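Local coordinates for Afp3 (PDB 6RBN), which probably builds part of the contractile sheath that surrounds the tube of the anti-feeding prophage, a phage-tail-like injection particle, at residues G276-T281 with K289-V294; R285-A290 with R350-A355; Y406-G411 with I428-A433. All blocks are in the same frame, centred on the assembly; numbering follows the deposited sequence.

Interaction 1: G276-T281 with K289-V294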
ATOM      1  N   GLY D 276      13.642 -19.872  63.292  1.00 76.70           N
ATOM      2  CA  GLY D 276      12.373 -20.025  62.608  1.00 76.70           C
ATOM      3  C   GLY D 276      11.808 -18.707  62.116  1.00 76.70           C
ATOM      4  O   GLY D 276      11.308 -18.620  60.995  1.00 76.70           O
ATOM      5  N   VAL D 277      11.894 -17.657  62.939  1.00 74.38           N
ATOM      6  CA  VAL D 277      11.229 -16.408  62.578  1.00 74.38           C
ATOM      7  C   VAL D 277      12.050 -15.616  61.573  1.00 74.38           C
ATOM      8  O   VAL D 277      11.564 -14.626  61.016  1.00 74.38           O
ATOM      9  CB  VAL D 277      10.919 -15.557  63.824  1.00 74.38           C
ATOM     10  CG1 VAL D 277      10.157 -16.372  64.849  1.00 74.38           C
ATOM     11  CG2 VAL D 277      12.174 -14.943  64.396  1.00 74.38           C
ATOM     12  N   TYR D 278      13.304 -16.007  61.334  1.00 75.62           N
ATOM     13  CA  TYR D 278      14.031 -15.423  60.212  1.00 75.62           C
ATOM     14  C   TYR D 278      13.468 -15.926  58.893  1.00 75.62           C
ATOM     15  O   TYR D 278      13.311 -15.158  57.942  1.00 75.62           O
ATOM     16  CB  TYR D 278      15.527 -15.724  60.283  1.00 75.62           C
ATOM     17  CG  TYR D 278      16.319 -14.936  61.300  1.00 75.62           C
ATOM     18  CD1 TYR D 278      15.713 -14.015  62.139  1.00 75.62           C
ATOM     19  CD2 TYR D 278      17.698 -15.044  61.344  1.00 75.62           C
ATOM     20  CE1 TYR D 278      16.454 -13.293  63.052  1.00 75.62           C
ATOM     21  CE2 TYR D 278      18.441 -14.312  62.235  1.00 75.62           C
ATOM     22  CZ  TYR D 278      17.816 -13.437  63.084  1.00 75.62           C
ATOM     23  OH  TYR D 278      18.556 -12.707  63.979  1.00 75.62           O
ATOM     24  N   GLY D 279      13.166 -17.222  58.817  1.00 78.94           N
ATOM     25  CA  GLY D 279      12.610 -17.770  57.592  1.00 78.94           C
ATOM     26  C   GLY D 279      11.192 -17.302  57.334  1.00 78.94           C
ATOM     27  O   GLY D 279      10.759 -17.208  56.183  1.00 78.94           O
ATOM     28  N   LYS D 280      10.448 -17.009  58.399  1.00 78.80           N
ATOM     29  CA  LYS D 280       9.108 -16.463  58.237  1.00 78.80           C
ATOM     30  C   LYS D 280       9.157 -15.020  57.753  1.00 78.80           C
ATOM     31  O   LYS D 280       8.358 -14.614  56.905  1.00 78.80           O
ATOM     32  CB  LYS D 280       8.343 -16.559  59.554  1.00 78.80           C
ATOM     33  CG  LYS D 280       6.902 -16.120  59.468  1.00 78.80           C
ATOM     34  CD  LYS D 280       6.253 -16.099  60.833  1.00 78.80           C
ATOM     35  CE  LYS D 280       5.956 -17.495  61.322  1.00 78.80           C
ATOM     36  NZ  LYS D 280       5.216 -17.462  62.609  1.00 78.80           N
ATOM     37  N   THR D 281      10.096 -14.233  58.282  1.00 78.89           N
ATOM     38  CA  THR D 281      10.179 -12.821  57.928  1.00 78.89           C
ATOM     39  C   THR D 281      10.726 -12.640  56.518  1.00 78.89           C
ATOM     40  O   THR D 281      10.247 -11.792  55.757  1.00 78.89           O
ATOM     41  CB  THR D 281      11.049 -12.085  58.948  1.00 78.89           C
ATOM     42  OG1 THR D 281      10.501 -12.276  60.256  1.00 78.89           O
ATOM     43  CG2 THR D 281      11.102 -10.598  58.662  1.00 78.89           C
ATOM     44  N   LYS D 289      14.066  -6.491  55.854  1.00 75.41           N
ATOM     45  CA  LYS D 289      13.150  -6.168  56.935  1.00 75.41           C
ATOM     46  C   LYS D 289      13.714  -6.662  58.260  1.00 75.41           C
ATOM     47  O   LYS D 289      14.246  -7.771  58.342  1.00 75.41           O
ATOM     48  CB  LYS D 289      11.781  -6.797  56.667  1.00 75.41           C
ATOM     49  CG  LYS D 289      10.761  -6.644  57.780  1.00 75.41           C
ATOM     50  CD  LYS D 289      10.378  -5.199  57.997  1.00 75.41           C
ATOM     51  CE  LYS D 289       9.266  -5.086  59.018  1.00 75.41           C
ATOM     52  NZ  LYS D 289       9.714  -5.523  60.366  1.00 75.41           N
ATOM     53  N   ALA D 290      13.609  -5.827  59.286  1.00 74.49           N
ATOM     54  CA  ALA D 290      14.088  -6.189  60.613  1.00 74.49           C
ATOM     55  C   ALA D 290      13.218  -7.285  61.214  1.00 74.49           C
ATOM     56  O   ALA D 290      12.002  -7.102  61.329  1.00 74.49           O
ATOM     57  CB  ALA D 290      14.102  -4.968  61.521  1.00 74.49           C
ATOM     58  N   PRO D 291      13.783  -8.421  61.602  1.00 71.64           N
ATOM     59  CA  PRO D 291      12.991  -9.527  62.183  1.00 71.64           C
ATOM     60  C   PRO D 291      12.713  -9.322  63.667  1.00 71.64           C
ATOM     61  O   PRO D 291      13.142 -10.086  64.534  1.00 71.64           O
ATOM     62  CB  PRO D 291      13.889 -10.737  61.920  1.00 71.64           C
ATOM     63  CG  PRO D 291      15.258 -10.171  61.954  1.00 71.64           C
ATOM     64  CD  PRO D 291      15.187  -8.802  61.387  1.00 71.64           C
ATOM     65  N   ALA D 292      11.971  -8.259  63.992  1.00 72.11           N
ATOM     66  CA  ALA D 292      11.838  -7.882  65.392  1.00 72.11           C
ATOM     67  C   ALA D 292      10.440  -7.399  65.768  1.00 72.11           C
ATOM     68  O   ALA D 292      10.312  -6.524  66.630  1.00 72.11           O
ATOM     69  CB  ALA D 292      12.873  -6.818  65.744  1.00 72.11           C
ATOM     70  N   ASN D 293       9.391  -7.917  65.136  1.00 72.27           N
ATOM     71  CA  ASN D 293       8.046  -7.791  65.683  1.00 72.27           C
ATOM     72  C   ASN D 293       7.259  -9.080  65.521  1.00 72.27           C
ATOM     73  O   ASN D 293       6.026  -9.040  65.462  1.00 72.27           O
ATOM     74  CB  ASN D 293       7.251  -6.649  65.047  1.00 72.27           C
ATOM     75  CG  ASN D 293       7.560  -5.309  65.658  1.00 72.27           C
ATOM     76  OD1 ASN D 293       7.695  -5.195  66.868  1.00 72.27           O
ATOM     77  ND2 ASN D 293       7.650  -4.284  64.828  1.00 72.27           N
ATOM     78  N   VAL D 294       7.924 -10.204  65.447  1.00 72.62           N
ATOM     79  CA  VAL D 294       7.264 -11.479  65.218  1.00 72.62           C
ATOM     80  C   VAL D 294       6.863 -12.063  66.561  1.00 72.62           C
ATOM     81  O   VAL D 294       7.673 -12.136  67.489  1.00 72.62           O
ATOM     82  CB  VAL D 294       8.186 -12.430  64.436  1.00 72.62           C
ATOM     83  CG1 VAL D 294       7.504 -13.767  64.196  1.00 72.62           C
ATOM     84  CG2 VAL D 294       8.600 -11.794  63.125  1.00 72.62           C
TER
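Val294 reaches back onto the helical segment 276-281 and meets it with every carbon of its side chain. Its CB lies 4.2 Å from CB of Val277. The two valine side chains slide past each other in opposite directions, CG1 of Val294 coming 3.8 Å from CG1 of Val277; the same methyl is also grazed by the aliphatic CD of Lys280. The other branch, CG2, sits 3.5 Å from OG1 of Thr281. That hydroxyl is turned back on its own helix by chi1 of -57° and donates to Val277 O at 2.7 Å, nearly in line with the carbonyl, which also accepts the helical bond from Thr281 N. With the hydroxyl so engaged, the methyl CG2 of Thr281 is left to meet Lys289 CG, and the two side chains cross at about a right angle. The chain returns to the helix through an inverse gamma turn centred on Pro291, in the subtilisin-like part of the sheath protein. Pro291 presents CG to the Tyr278 ring, 3.5 Å from CE1, in an oblique approach. Beyond the ring, Tyr278 OH is hydrogen-bonded to Tyr207. On another side of 289-294, Ala290 and Ala292 pack against Phe272 of a neighbouring Afp2 chain.

Interaction 2: R285-A290 with R350-A355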
ATOM      1  N   ARG D 285       8.532 -10.742  53.961  1.00 78.59           N
ATOM      2  CA  ARG D 285       8.936  -9.348  53.858  1.00 78.59           C
ATOM      3  C   ARG D 285      10.295  -9.130  53.216  1.00 78.59           C
ATOM      4  O   ARG D 285      10.546  -8.026  52.725  1.00 78.59           O
ATOM      5  CB  ARG D 285       8.949  -8.693  55.248  1.00 78.59           C
ATOM      6  CG  ARG D 285       7.606  -8.632  55.950  1.00 78.59           C
ATOM      7  CD  ARG D 285       6.659  -7.667  55.266  1.00 78.59           C
ATOM      8  NE  ARG D 285       7.173  -6.302  55.254  1.00 78.59           N
ATOM      9  CZ  ARG D 285       7.003  -5.429  56.242  1.00 78.59           C
ATOM     10  NH1 ARG D 285       6.333  -5.777  57.330  1.00 78.59           N
ATOM     11  NH2 ARG D 285       7.507  -4.208  56.142  1.00 78.59           N
ATOM     12  N   GLY D 286      11.175 -10.125  53.201  1.00 77.03           N
ATOM     13  CA  GLY D 286      12.505  -9.971  52.654  1.00 77.03           C
ATOM     14  C   GLY D 286      13.562  -9.852  53.739  1.00 77.03           C
ATOM     15  O   GLY D 286      13.273  -9.618  54.913  1.00 77.03           O
ATOM     16  N   VAL D 287      14.823 -10.009  53.328  1.00 75.57           N
ATOM     17  CA  VAL D 287      15.931  -9.961  54.273  1.00 75.57           C
ATOM     18  C   VAL D 287      16.242  -8.544  54.722  1.00 75.57           C
ATOM     19  O   VAL D 287      16.926  -8.355  55.733  1.00 75.57           O
ATOM     20  CB  VAL D 287      17.188 -10.611  53.675  1.00 75.57           C
ATOM     21  CG1 VAL D 287      16.943 -12.069  53.431  1.00 75.57           C
ATOM     22  CG2 VAL D 287      17.569  -9.927  52.382  1.00 75.57           C
ATOM     23  N   TRP D 288      15.759  -7.537  54.004  1.00 73.57           N
ATOM     24  CA  TRP D 288      15.980  -6.148  54.374  1.00 73.57           C
ATOM     25  C   TRP D 288      15.019  -5.661  55.447  1.00 73.57           C
ATOM     26  O   TRP D 288      15.154  -4.524  55.905  1.00 73.57           O
ATOM     27  CB  TRP D 288      15.875  -5.271  53.127  1.00 73.57           C
ATOM     28  CG  TRP D 288      14.569  -5.385  52.416  1.00 73.57           C
ATOM     29  CD1 TRP D 288      13.468  -4.612  52.602  1.00 73.57           C
ATOM     30  CD2 TRP D 288      14.225  -6.340  51.408  1.00 73.57           C
ATOM     31  NE1 TRP D 288      12.459  -5.017  51.768  1.00 73.57           N
ATOM     32  CE2 TRP D 288      12.899  -6.080  51.024  1.00 73.57           C
ATOM     33  CE3 TRP D 288      14.909  -7.392  50.794  1.00 73.57           C
ATOM     34  CZ2 TRP D 288      12.244  -6.825  50.054  1.00 73.57           C
ATOM     35  CZ3 TRP D 288      14.259  -8.128  49.830  1.00 73.57           C
ATOM     36  CH2 TRP D 288      12.941  -7.845  49.471  1.00 73.57           C
ATOM     37  N   LYS D 289      14.066  -6.491  55.854  1.00 75.41           N
ATOM     38  CA  LYS D 289      13.150  -6.168  56.935  1.00 75.41           C
ATOM     39  C   LYS D 289      13.714  -6.662  58.260  1.00 75.41           C
ATOM     40  O   LYS D 289      14.246  -7.771  58.342  1.00 75.41           O
ATOM     41  CB  LYS D 289      11.781  -6.797  56.667  1.00 75.41           C
ATOM     42  CG  LYS D 289      10.761  -6.644  57.780  1.00 75.41           C
ATOM     43  CD  LYS D 289      10.378  -5.199  57.997  1.00 75.41           C
ATOM     44  CE  LYS D 289       9.266  -5.086  59.018  1.00 75.41           C
ATOM     45  NZ  LYS D 289       9.714  -5.523  60.366  1.00 75.41           N
ATOM     46  N   ALA D 290      13.609  -5.827  59.286  1.00 74.49           N
ATOM     47  CA  ALA D 290      14.088  -6.189  60.613  1.00 74.49           C
ATOM     48  C   ALA D 290      13.218  -7.285  61.214  1.00 74.49           C
ATOM     49  O   ALA D 290      12.002  -7.102  61.329  1.00 74.49           O
ATOM     50  CB  ALA D 290      14.102  -4.968  61.521  1.00 74.49           C
ATOM     51  N   ARG D 350      22.907  -6.083  57.752  1.00 73.26           N
ATOM     52  CA  ARG D 350      23.983  -7.057  57.630  1.00 73.26           C
ATOM     53  C   ARG D 350      23.569  -8.258  56.789  1.00 73.26           C
ATOM     54  O   ARG D 350      24.330  -8.706  55.927  1.00 73.26           O
ATOM     55  CB  ARG D 350      24.428  -7.504  59.020  1.00 73.26           C
ATOM     56  CG  ARG D 350      25.431  -8.637  59.055  1.00 73.26           C
ATOM     57  CD  ARG D 350      26.821  -8.223  58.607  1.00 73.26           C
ATOM     58  NE  ARG D 350      27.045  -8.454  57.187  1.00 73.26           N
ATOM     59  CZ  ARG D 350      28.144  -8.095  56.535  1.00 73.26           C
ATOM     60  NH1 ARG D 350      29.133  -7.493  57.180  1.00 73.26           N
ATOM     61  NH2 ARG D 350      28.260  -8.344  55.240  1.00 73.26           N
ATOM     62  N   ARG D 351      22.368  -8.790  57.017  1.00 73.30           N
ATOM     63  CA  ARG D 351      21.923  -9.957  56.270  1.00 73.30           C
ATOM     64  C   ARG D 351      21.436  -9.624  54.867  1.00 73.30           C
ATOM     65  O   ARG D 351      21.244 -10.544  54.070  1.00 73.30           O
ATOM     66  CB  ARG D 351      20.819 -10.695  57.030  1.00 73.30           C
ATOM     67  CG  ARG D 351      21.306 -11.377  58.290  1.00 73.30           C
ATOM     68  CD  ARG D 351      20.195 -12.127  58.996  1.00 73.30           C
ATOM     69  NE  ARG D 351      19.720 -13.269  58.224  1.00 73.30           N
ATOM     70  CZ  ARG D 351      18.504 -13.357  57.697  1.00 73.30           C
ATOM     71  NH1 ARG D 351      17.636 -12.373  57.866  1.00 73.30           N
ATOM     72  NH2 ARG D 351      18.155 -14.434  57.008  1.00 73.30           N
ATOM     73  N   LEU D 352      21.215  -8.348  54.550  1.00 71.13           N
ATOM     74  CA  LEU D 352      20.977  -7.969  53.163  1.00 71.13           C
ATOM     75  C   LEU D 352      22.252  -8.100  52.346  1.00 71.13           C
ATOM     76  O   LEU D 352      22.239  -8.651  51.239  1.00 71.13           O
ATOM     77  CB  LEU D 352      20.444  -6.542  53.083  1.00 71.13           C
ATOM     78  CG  LEU D 352      20.200  -5.993  51.680  1.00 71.13           C
ATOM     79  CD1 LEU D 352      19.123  -6.780  50.971  1.00 71.13           C
ATOM     80  CD2 LEU D 352      19.843  -4.527  51.749  1.00 71.13           C
ATOM     81  N   PHE D 353      23.366  -7.595  52.878  1.00 71.76           N
ATOM     82  CA  PHE D 353      24.654  -7.731  52.214  1.00 71.76           C
ATOM     83  C   PHE D 353      25.145  -9.169  52.176  1.00 71.76           C
ATOM     84  O   PHE D 353      25.805  -9.554  51.211  1.00 71.76           O
ATOM     85  CB  PHE D 353      25.688  -6.835  52.891  1.00 71.76           C
ATOM     86  CG  PHE D 353      25.615  -5.401  52.464  1.00 71.76           C
ATOM     87  CD1 PHE D 353      26.365  -4.953  51.393  1.00 71.76           C
ATOM     88  CD2 PHE D 353      24.767  -4.514  53.094  1.00 71.76           C
ATOM     89  CE1 PHE D 353      26.296  -3.639  50.987  1.00 71.76           C
ATOM     90  CE2 PHE D 353      24.690  -3.198  52.688  1.00 71.76           C
ATOM     91  CZ  PHE D 353      25.455  -2.764  51.632  1.00 71.76           C
ATOM     92  N   ASP D 354      24.837  -9.979  53.188  1.00 75.34           N
ATOM     93  CA  ASP D 354      25.233 -11.381  53.127  1.00 75.34           C
ATOM     94  C   ASP D 354      24.415 -12.153  52.101  1.00 75.34           C
ATOM     95  O   ASP D 354      24.932 -13.083  51.474  1.00 75.34           O
ATOM     96  CB  ASP D 354      25.100 -12.042  54.496  1.00 75.34           C
ATOM     97  CG  ASP D 354      26.135 -11.553  55.483  1.00 75.34           C
ATOM     98  OD1 ASP D 354      27.220 -11.116  55.042  1.00 75.34           O
ATOM     99  OD2 ASP D 354      25.876 -11.622  56.700  1.00 75.34           O
ATOM    100  N   ALA D 355      23.149 -11.782  51.908  1.00 73.15           N
ATOM    101  CA  ALA D 355      22.311 -12.477  50.941  1.00 73.15           C
ATOM    102  C   ALA D 355      22.562 -12.001  49.521  1.00 73.15           C
ATOM    103  O   ALA D 355      22.401 -12.780  48.576  1.00 73.15           O
ATOM    104  CB  ALA D 355      20.835 -12.298  51.288  1.00 73.15           C
TER
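Arg351, the first residue of the helical segment 350-355 to touch the loop, meets Val287 in two ways. Its backbone O lies 4.1 Å from Val287 CB, and its guanidinium comes near Val287 CG1 obliquely, with NH2 at 4.5 Å. This is van der Waals contact: the charge is answered by a salt bridge from Arg351 NH2 to Asp282, close to the end of helix 271-284. Leu352 follows as the main apolar partner. Its CG stands opposite the backbone N (chi1 178°), and CD1 reaches Val287 CG2 at 3.8 Å, the two side chains crossing at about a right angle. The same methyl also approaches Trp288 CB at 4.2 Å. Val287 and Trp288 are the two central residues of a type I beta turn, Gly286 to Lys289, which follows helix 271-284 and sets its corner against helix 347-364; the subtilisin-like part of the chain here packs on the C-terminal part of the sheath protein. The Trp288 indole, at chi1 58°, leads away from the helix and folds back over its own turn, one ring face lying over Arg285 O and Gly286 CA near the rim, while outside the turn it packs on Gln394 and Ala396. One turn of helix beyond Arg351, and past Asp354, which pairs with Arg350 away from the loop, Ala355 sets its CB 4.2 Å from Val287 CG2, the methyl that also meets Leu352.

Interaction 3: Y406-G411 with I428-A433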
ATOM      1  N   TYR D 406      22.803   1.859  43.803  1.00 69.26           N
ATOM      2  CA  TYR D 406      23.897   0.923  43.582  1.00 69.26           C
ATOM      3  C   TYR D 406      24.778   1.411  42.442  1.00 69.26           C
ATOM      4  O   TYR D 406      24.461   2.386  41.757  1.00 69.26           O
ATOM      5  CB  TYR D 406      23.362  -0.489  43.303  1.00 69.26           C
ATOM      6  CG  TYR D 406      22.523  -0.615  42.049  1.00 69.26           C
ATOM      7  CD1 TYR D 406      21.158  -0.370  42.079  1.00 69.26           C
ATOM      8  CD2 TYR D 406      23.092  -1.010  40.844  1.00 69.26           C
ATOM      9  CE1 TYR D 406      20.391  -0.485  40.942  1.00 69.26           C
ATOM     10  CE2 TYR D 406      22.333  -1.126  39.706  1.00 69.26           C
ATOM     11  CZ  TYR D 406      20.984  -0.865  39.760  1.00 69.26           C
ATOM     12  OH  TYR D 406      20.225  -0.987  38.623  1.00 69.26           O
ATOM     13  N   PHE D 407      25.896   0.710  42.251  1.00 66.65           N
ATOM     14  CA  PHE D 407      26.770   0.885  41.101  1.00 66.65           C
ATOM     15  C   PHE D 407      27.582  -0.387  40.915  1.00 66.65           C
ATOM     16  O   PHE D 407      27.903  -1.078  41.883  1.00 66.65           O
ATOM     17  CB  PHE D 407      27.705   2.099  41.248  1.00 66.65           C
ATOM     18  CG  PHE D 407      28.716   1.982  42.361  1.00 66.65           C
ATOM     19  CD1 PHE D 407      28.388   2.368  43.645  1.00 66.65           C
ATOM     20  CD2 PHE D 407      30.007   1.542  42.111  1.00 66.65           C
ATOM     21  CE1 PHE D 407      29.312   2.277  44.665  1.00 66.65           C
ATOM     22  CE2 PHE D 407      30.929   1.443  43.127  1.00 66.65           C
ATOM     23  CZ  PHE D 407      30.582   1.814  44.402  1.00 66.65           C
ATOM     24  N   VAL D 408      27.909  -0.697  39.662  1.00 65.68           N
ATOM     25  CA  VAL D 408      28.810  -1.793  39.321  1.00 65.68           C
ATOM     26  C   VAL D 408      29.898  -1.230  38.419  1.00 65.68           C
ATOM     27  O   VAL D 408      29.596  -0.545  37.437  1.00 65.68           O
ATOM     28  CB  VAL D 408      28.080  -2.957  38.617  1.00 65.68           C
ATOM     29  CG1 VAL D 408      29.039  -4.104  38.362  1.00 65.68           C
ATOM     30  CG2 VAL D 408      26.887  -3.432  39.415  1.00 65.68           C
ATOM     31  N   ARG D 409      31.159  -1.506  38.750  1.00 70.98           N
ATOM     32  CA  ARG D 409      32.294  -0.983  38.001  1.00 70.98           C
ATOM     33  C   ARG D 409      33.270  -2.101  37.673  1.00 70.98           C
ATOM     34  O   ARG D 409      33.657  -2.874  38.551  1.00 70.98           O
ATOM     35  CB  ARG D 409      33.018   0.108  38.789  1.00 70.98           C
ATOM     36  CG  ARG D 409      32.199   1.355  39.002  1.00 70.98           C
ATOM     37  CD  ARG D 409      32.924   2.340  39.884  1.00 70.98           C
ATOM     38  NE  ARG D 409      32.083   3.493  40.181  1.00 70.98           N
ATOM     39  CZ  ARG D 409      32.415   4.460  41.027  1.00 70.98           C
ATOM     40  NH1 ARG D 409      33.573   4.414  41.669  1.00 70.98           N
ATOM     41  NH2 ARG D 409      31.585   5.471  41.239  1.00 70.98           N
ATOM     42  N   VAL D 410      33.669  -2.170  36.406  1.00 69.46           N
ATOM     43  CA  VAL D 410      34.690  -3.108  35.953  1.00 69.46           C
ATOM     44  C   VAL D 410      35.340  -2.512  34.710  1.00 69.46           C
ATOM     45  O   VAL D 410      34.701  -1.784  33.945  1.00 69.46           O
ATOM     46  CB  VAL D 410      34.086  -4.517  35.711  1.00 69.46           C
ATOM     47  CG1 VAL D 410      33.100  -4.524  34.556  1.00 69.46           C
ATOM     48  CG2 VAL D 410      35.172  -5.572  35.523  1.00 69.46           C
ATOM     49  N   GLY D 411      36.635  -2.762  34.552  1.00 71.62           N
ATOM     50  CA  GLY D 411      37.350  -2.259  33.396  1.00 71.62           C
ATOM     51  C   GLY D 411      38.812  -2.632  33.499  1.00 71.62           C
ATOM     52  O   GLY D 411      39.206  -3.405  34.371  1.00 71.62           O
ATOM     53  N   ILE D 428      35.944  -6.527  40.551  1.00 64.89           N
ATOM     54  CA  ILE D 428      34.674  -5.839  40.363  1.00 64.89           C
ATOM     55  C   ILE D 428      34.376  -5.060  41.632  1.00 64.89           C
ATOM     56  O   ILE D 428      34.518  -5.595  42.736  1.00 64.89           O
ATOM     57  CB  ILE D 428      33.547  -6.845  40.086  1.00 64.89           C
ATOM     58  CG1 ILE D 428      33.939  -7.770  38.946  1.00 64.89           C
ATOM     59  CG2 ILE D 428      32.266  -6.131  39.717  1.00 64.89           C
ATOM     60  CD1 ILE D 428      33.219  -9.054  38.996  1.00 64.89           C
ATOM     61  N   GLN D 429      33.958  -3.809  41.485  1.00 66.24           N
ATOM     62  CA  GLN D 429      33.560  -2.987  42.620  1.00 66.24           C
ATOM     63  C   GLN D 429      32.053  -2.805  42.602  1.00 66.24           C
ATOM     64  O   GLN D 429      31.511  -2.169  41.694  1.00 66.24           O
ATOM     65  CB  GLN D 429      34.266  -1.635  42.598  1.00 66.24           C
ATOM     66  CG  GLN D 429      35.742  -1.731  42.878  1.00 66.24           C
ATOM     67  CD  GLN D 429      36.418  -0.388  42.829  1.00 66.24           C
ATOM     68  OE1 GLN D 429      35.784   0.623  42.542  1.00 66.24           O
ATOM     69  NE2 GLN D 429      37.715  -0.369  43.096  1.00 66.24           N
ATOM     70  N   VAL D 430      31.383  -3.359  43.606  1.00 64.86           N
ATOM     71  CA  VAL D 430      29.937  -3.288  43.748  1.00 64.86           C
ATOM     72  C   VAL D 430      29.625  -2.534  45.030  1.00 64.86           C
ATOM     73  O   VAL D 430      30.214  -2.811  46.079  1.00 64.86           O
ATOM     74  CB  VAL D 430      29.313  -4.701  43.772  1.00 64.86           C
ATOM     75  CG1 VAL D 430      27.814  -4.632  43.942  1.00 64.86           C
ATOM     76  CG2 VAL D 430      29.674  -5.465  42.519  1.00 64.86           C
ATOM     77  N   GLY D 431      28.716  -1.575  44.946  1.00 66.19           N
ATOM     78  CA  GLY D 431      28.270  -0.851  46.121  1.00 66.19           C
ATOM     79  C   GLY D 431      26.761  -0.835  46.186  1.00 66.19           C
ATOM     80  O   GLY D 431      26.077  -0.932  45.170  1.00 66.19           O
ATOM     81  N   MET D 432      26.242  -0.737  47.409  1.00 72.06           N
ATOM     82  CA  MET D 432      24.807  -0.683  47.646  1.00 72.06           C
ATOM     83  C   MET D 432      24.503   0.327  48.738  1.00 72.06           C
ATOM     84  O   MET D 432      25.400   0.828  49.418  1.00 72.06           O
ATOM     85  CB  MET D 432      24.237  -2.051  48.038  1.00 72.06           C
ATOM     86  CG  MET D 432      24.107  -3.031  46.898  1.00 72.06           C
ATOM     87  SD  MET D 432      23.397  -4.595  47.426  1.00 72.06           S
ATOM     88  CE  MET D 432      24.826  -5.361  48.160  1.00 72.06           C
ATOM     89  N   ALA D 433      23.214   0.617  48.905  1.00 71.27           N
ATOM     90  CA  ALA D 433      22.746   1.561  49.915  1.00 71.27           C
ATOM     91  C   ALA D 433      21.475   1.001  50.536  1.00 71.27           C
ATOM     92  O   ALA D 433      20.433   0.951  49.876  1.00 71.27           O
ATOM     93  CB  ALA D 433      22.495   2.940  49.313  1.00 71.27           C
TER
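Strands 406-409 and 428-432 run antiparallel at 179° with their axes 4.9 Å apart, joined at the hydrogen-bonded pair Phe407 and Gly431 by Gly431 N to Phe407 O (3.2 Å) and a weak return bond from Phe407 N to Gly431 O, and at the pair Arg409 and Gln429 by Arg409 N to Gln429 O (3.0 Å) and Gln429 N to Arg409 O (3.1 Å), with Val408 facing Val430 between them in a non-hydrogen-bonded pair. The Phe407 ring is swung across the ladder by chi1 of 65° and lies with one face over the backbone of Gly431: Gly431 N stands 3.8 Å above the ring plane, over its centre, and CE1 comes 3.6 Å from Gly431 CA. The ring thus occupies the place beside Gly431, which has no side chain. Next to it the extended Arg409 side chain lays its guanidinium over the other face of the ring, displaced toward the rim, with Phe407 CE2 against the guanidinium face. Arg409 NH1 and Gln429 OE1 both bond to the hydroxyl of Ser19 of a neighbouring Afp2 chain. On the face bearing Val408 and Val430 the contacts are apolar, Val408 CG1 lying 4.0 Å from Ile428 CG2 with the two side chains alongside one another. Tyr406 there packs on Asp385 and Tyr389 of helix 374-392, and Met432 on Phe353. Residues 428-431 also pair in parallel with a strand of another Afp2 chain, so the two-stranded ladder continues across the interface, consistent with the intersubunit beta-sheet extension by which contractile phage-tail sheaths interlink their C-terminal domains.

How the interactions relate
All three contacts are largely buried, but their surroundings differ. Interactions 1 and 2 lie close together, about 10 Å between centres, and share Lys289 and Ala290: the loop after helix 271-284 packs back on that helix in the first and on helix 347-364 in the second. Both are side-chain packing with the polar groups bonded within their own segment or to third residues, and they touch through Tyr278 and Arg351. Interaction 3 sits farther from the chain centre, about 26 Å, and is held chiefly by backbone hydrogen bonds of a sheet that one Afp2 chain extends and another meets through polar side chains. Helix 347-364 links it to interaction 2, where Phe353 packs against Met432; interaction 1 does not touch it.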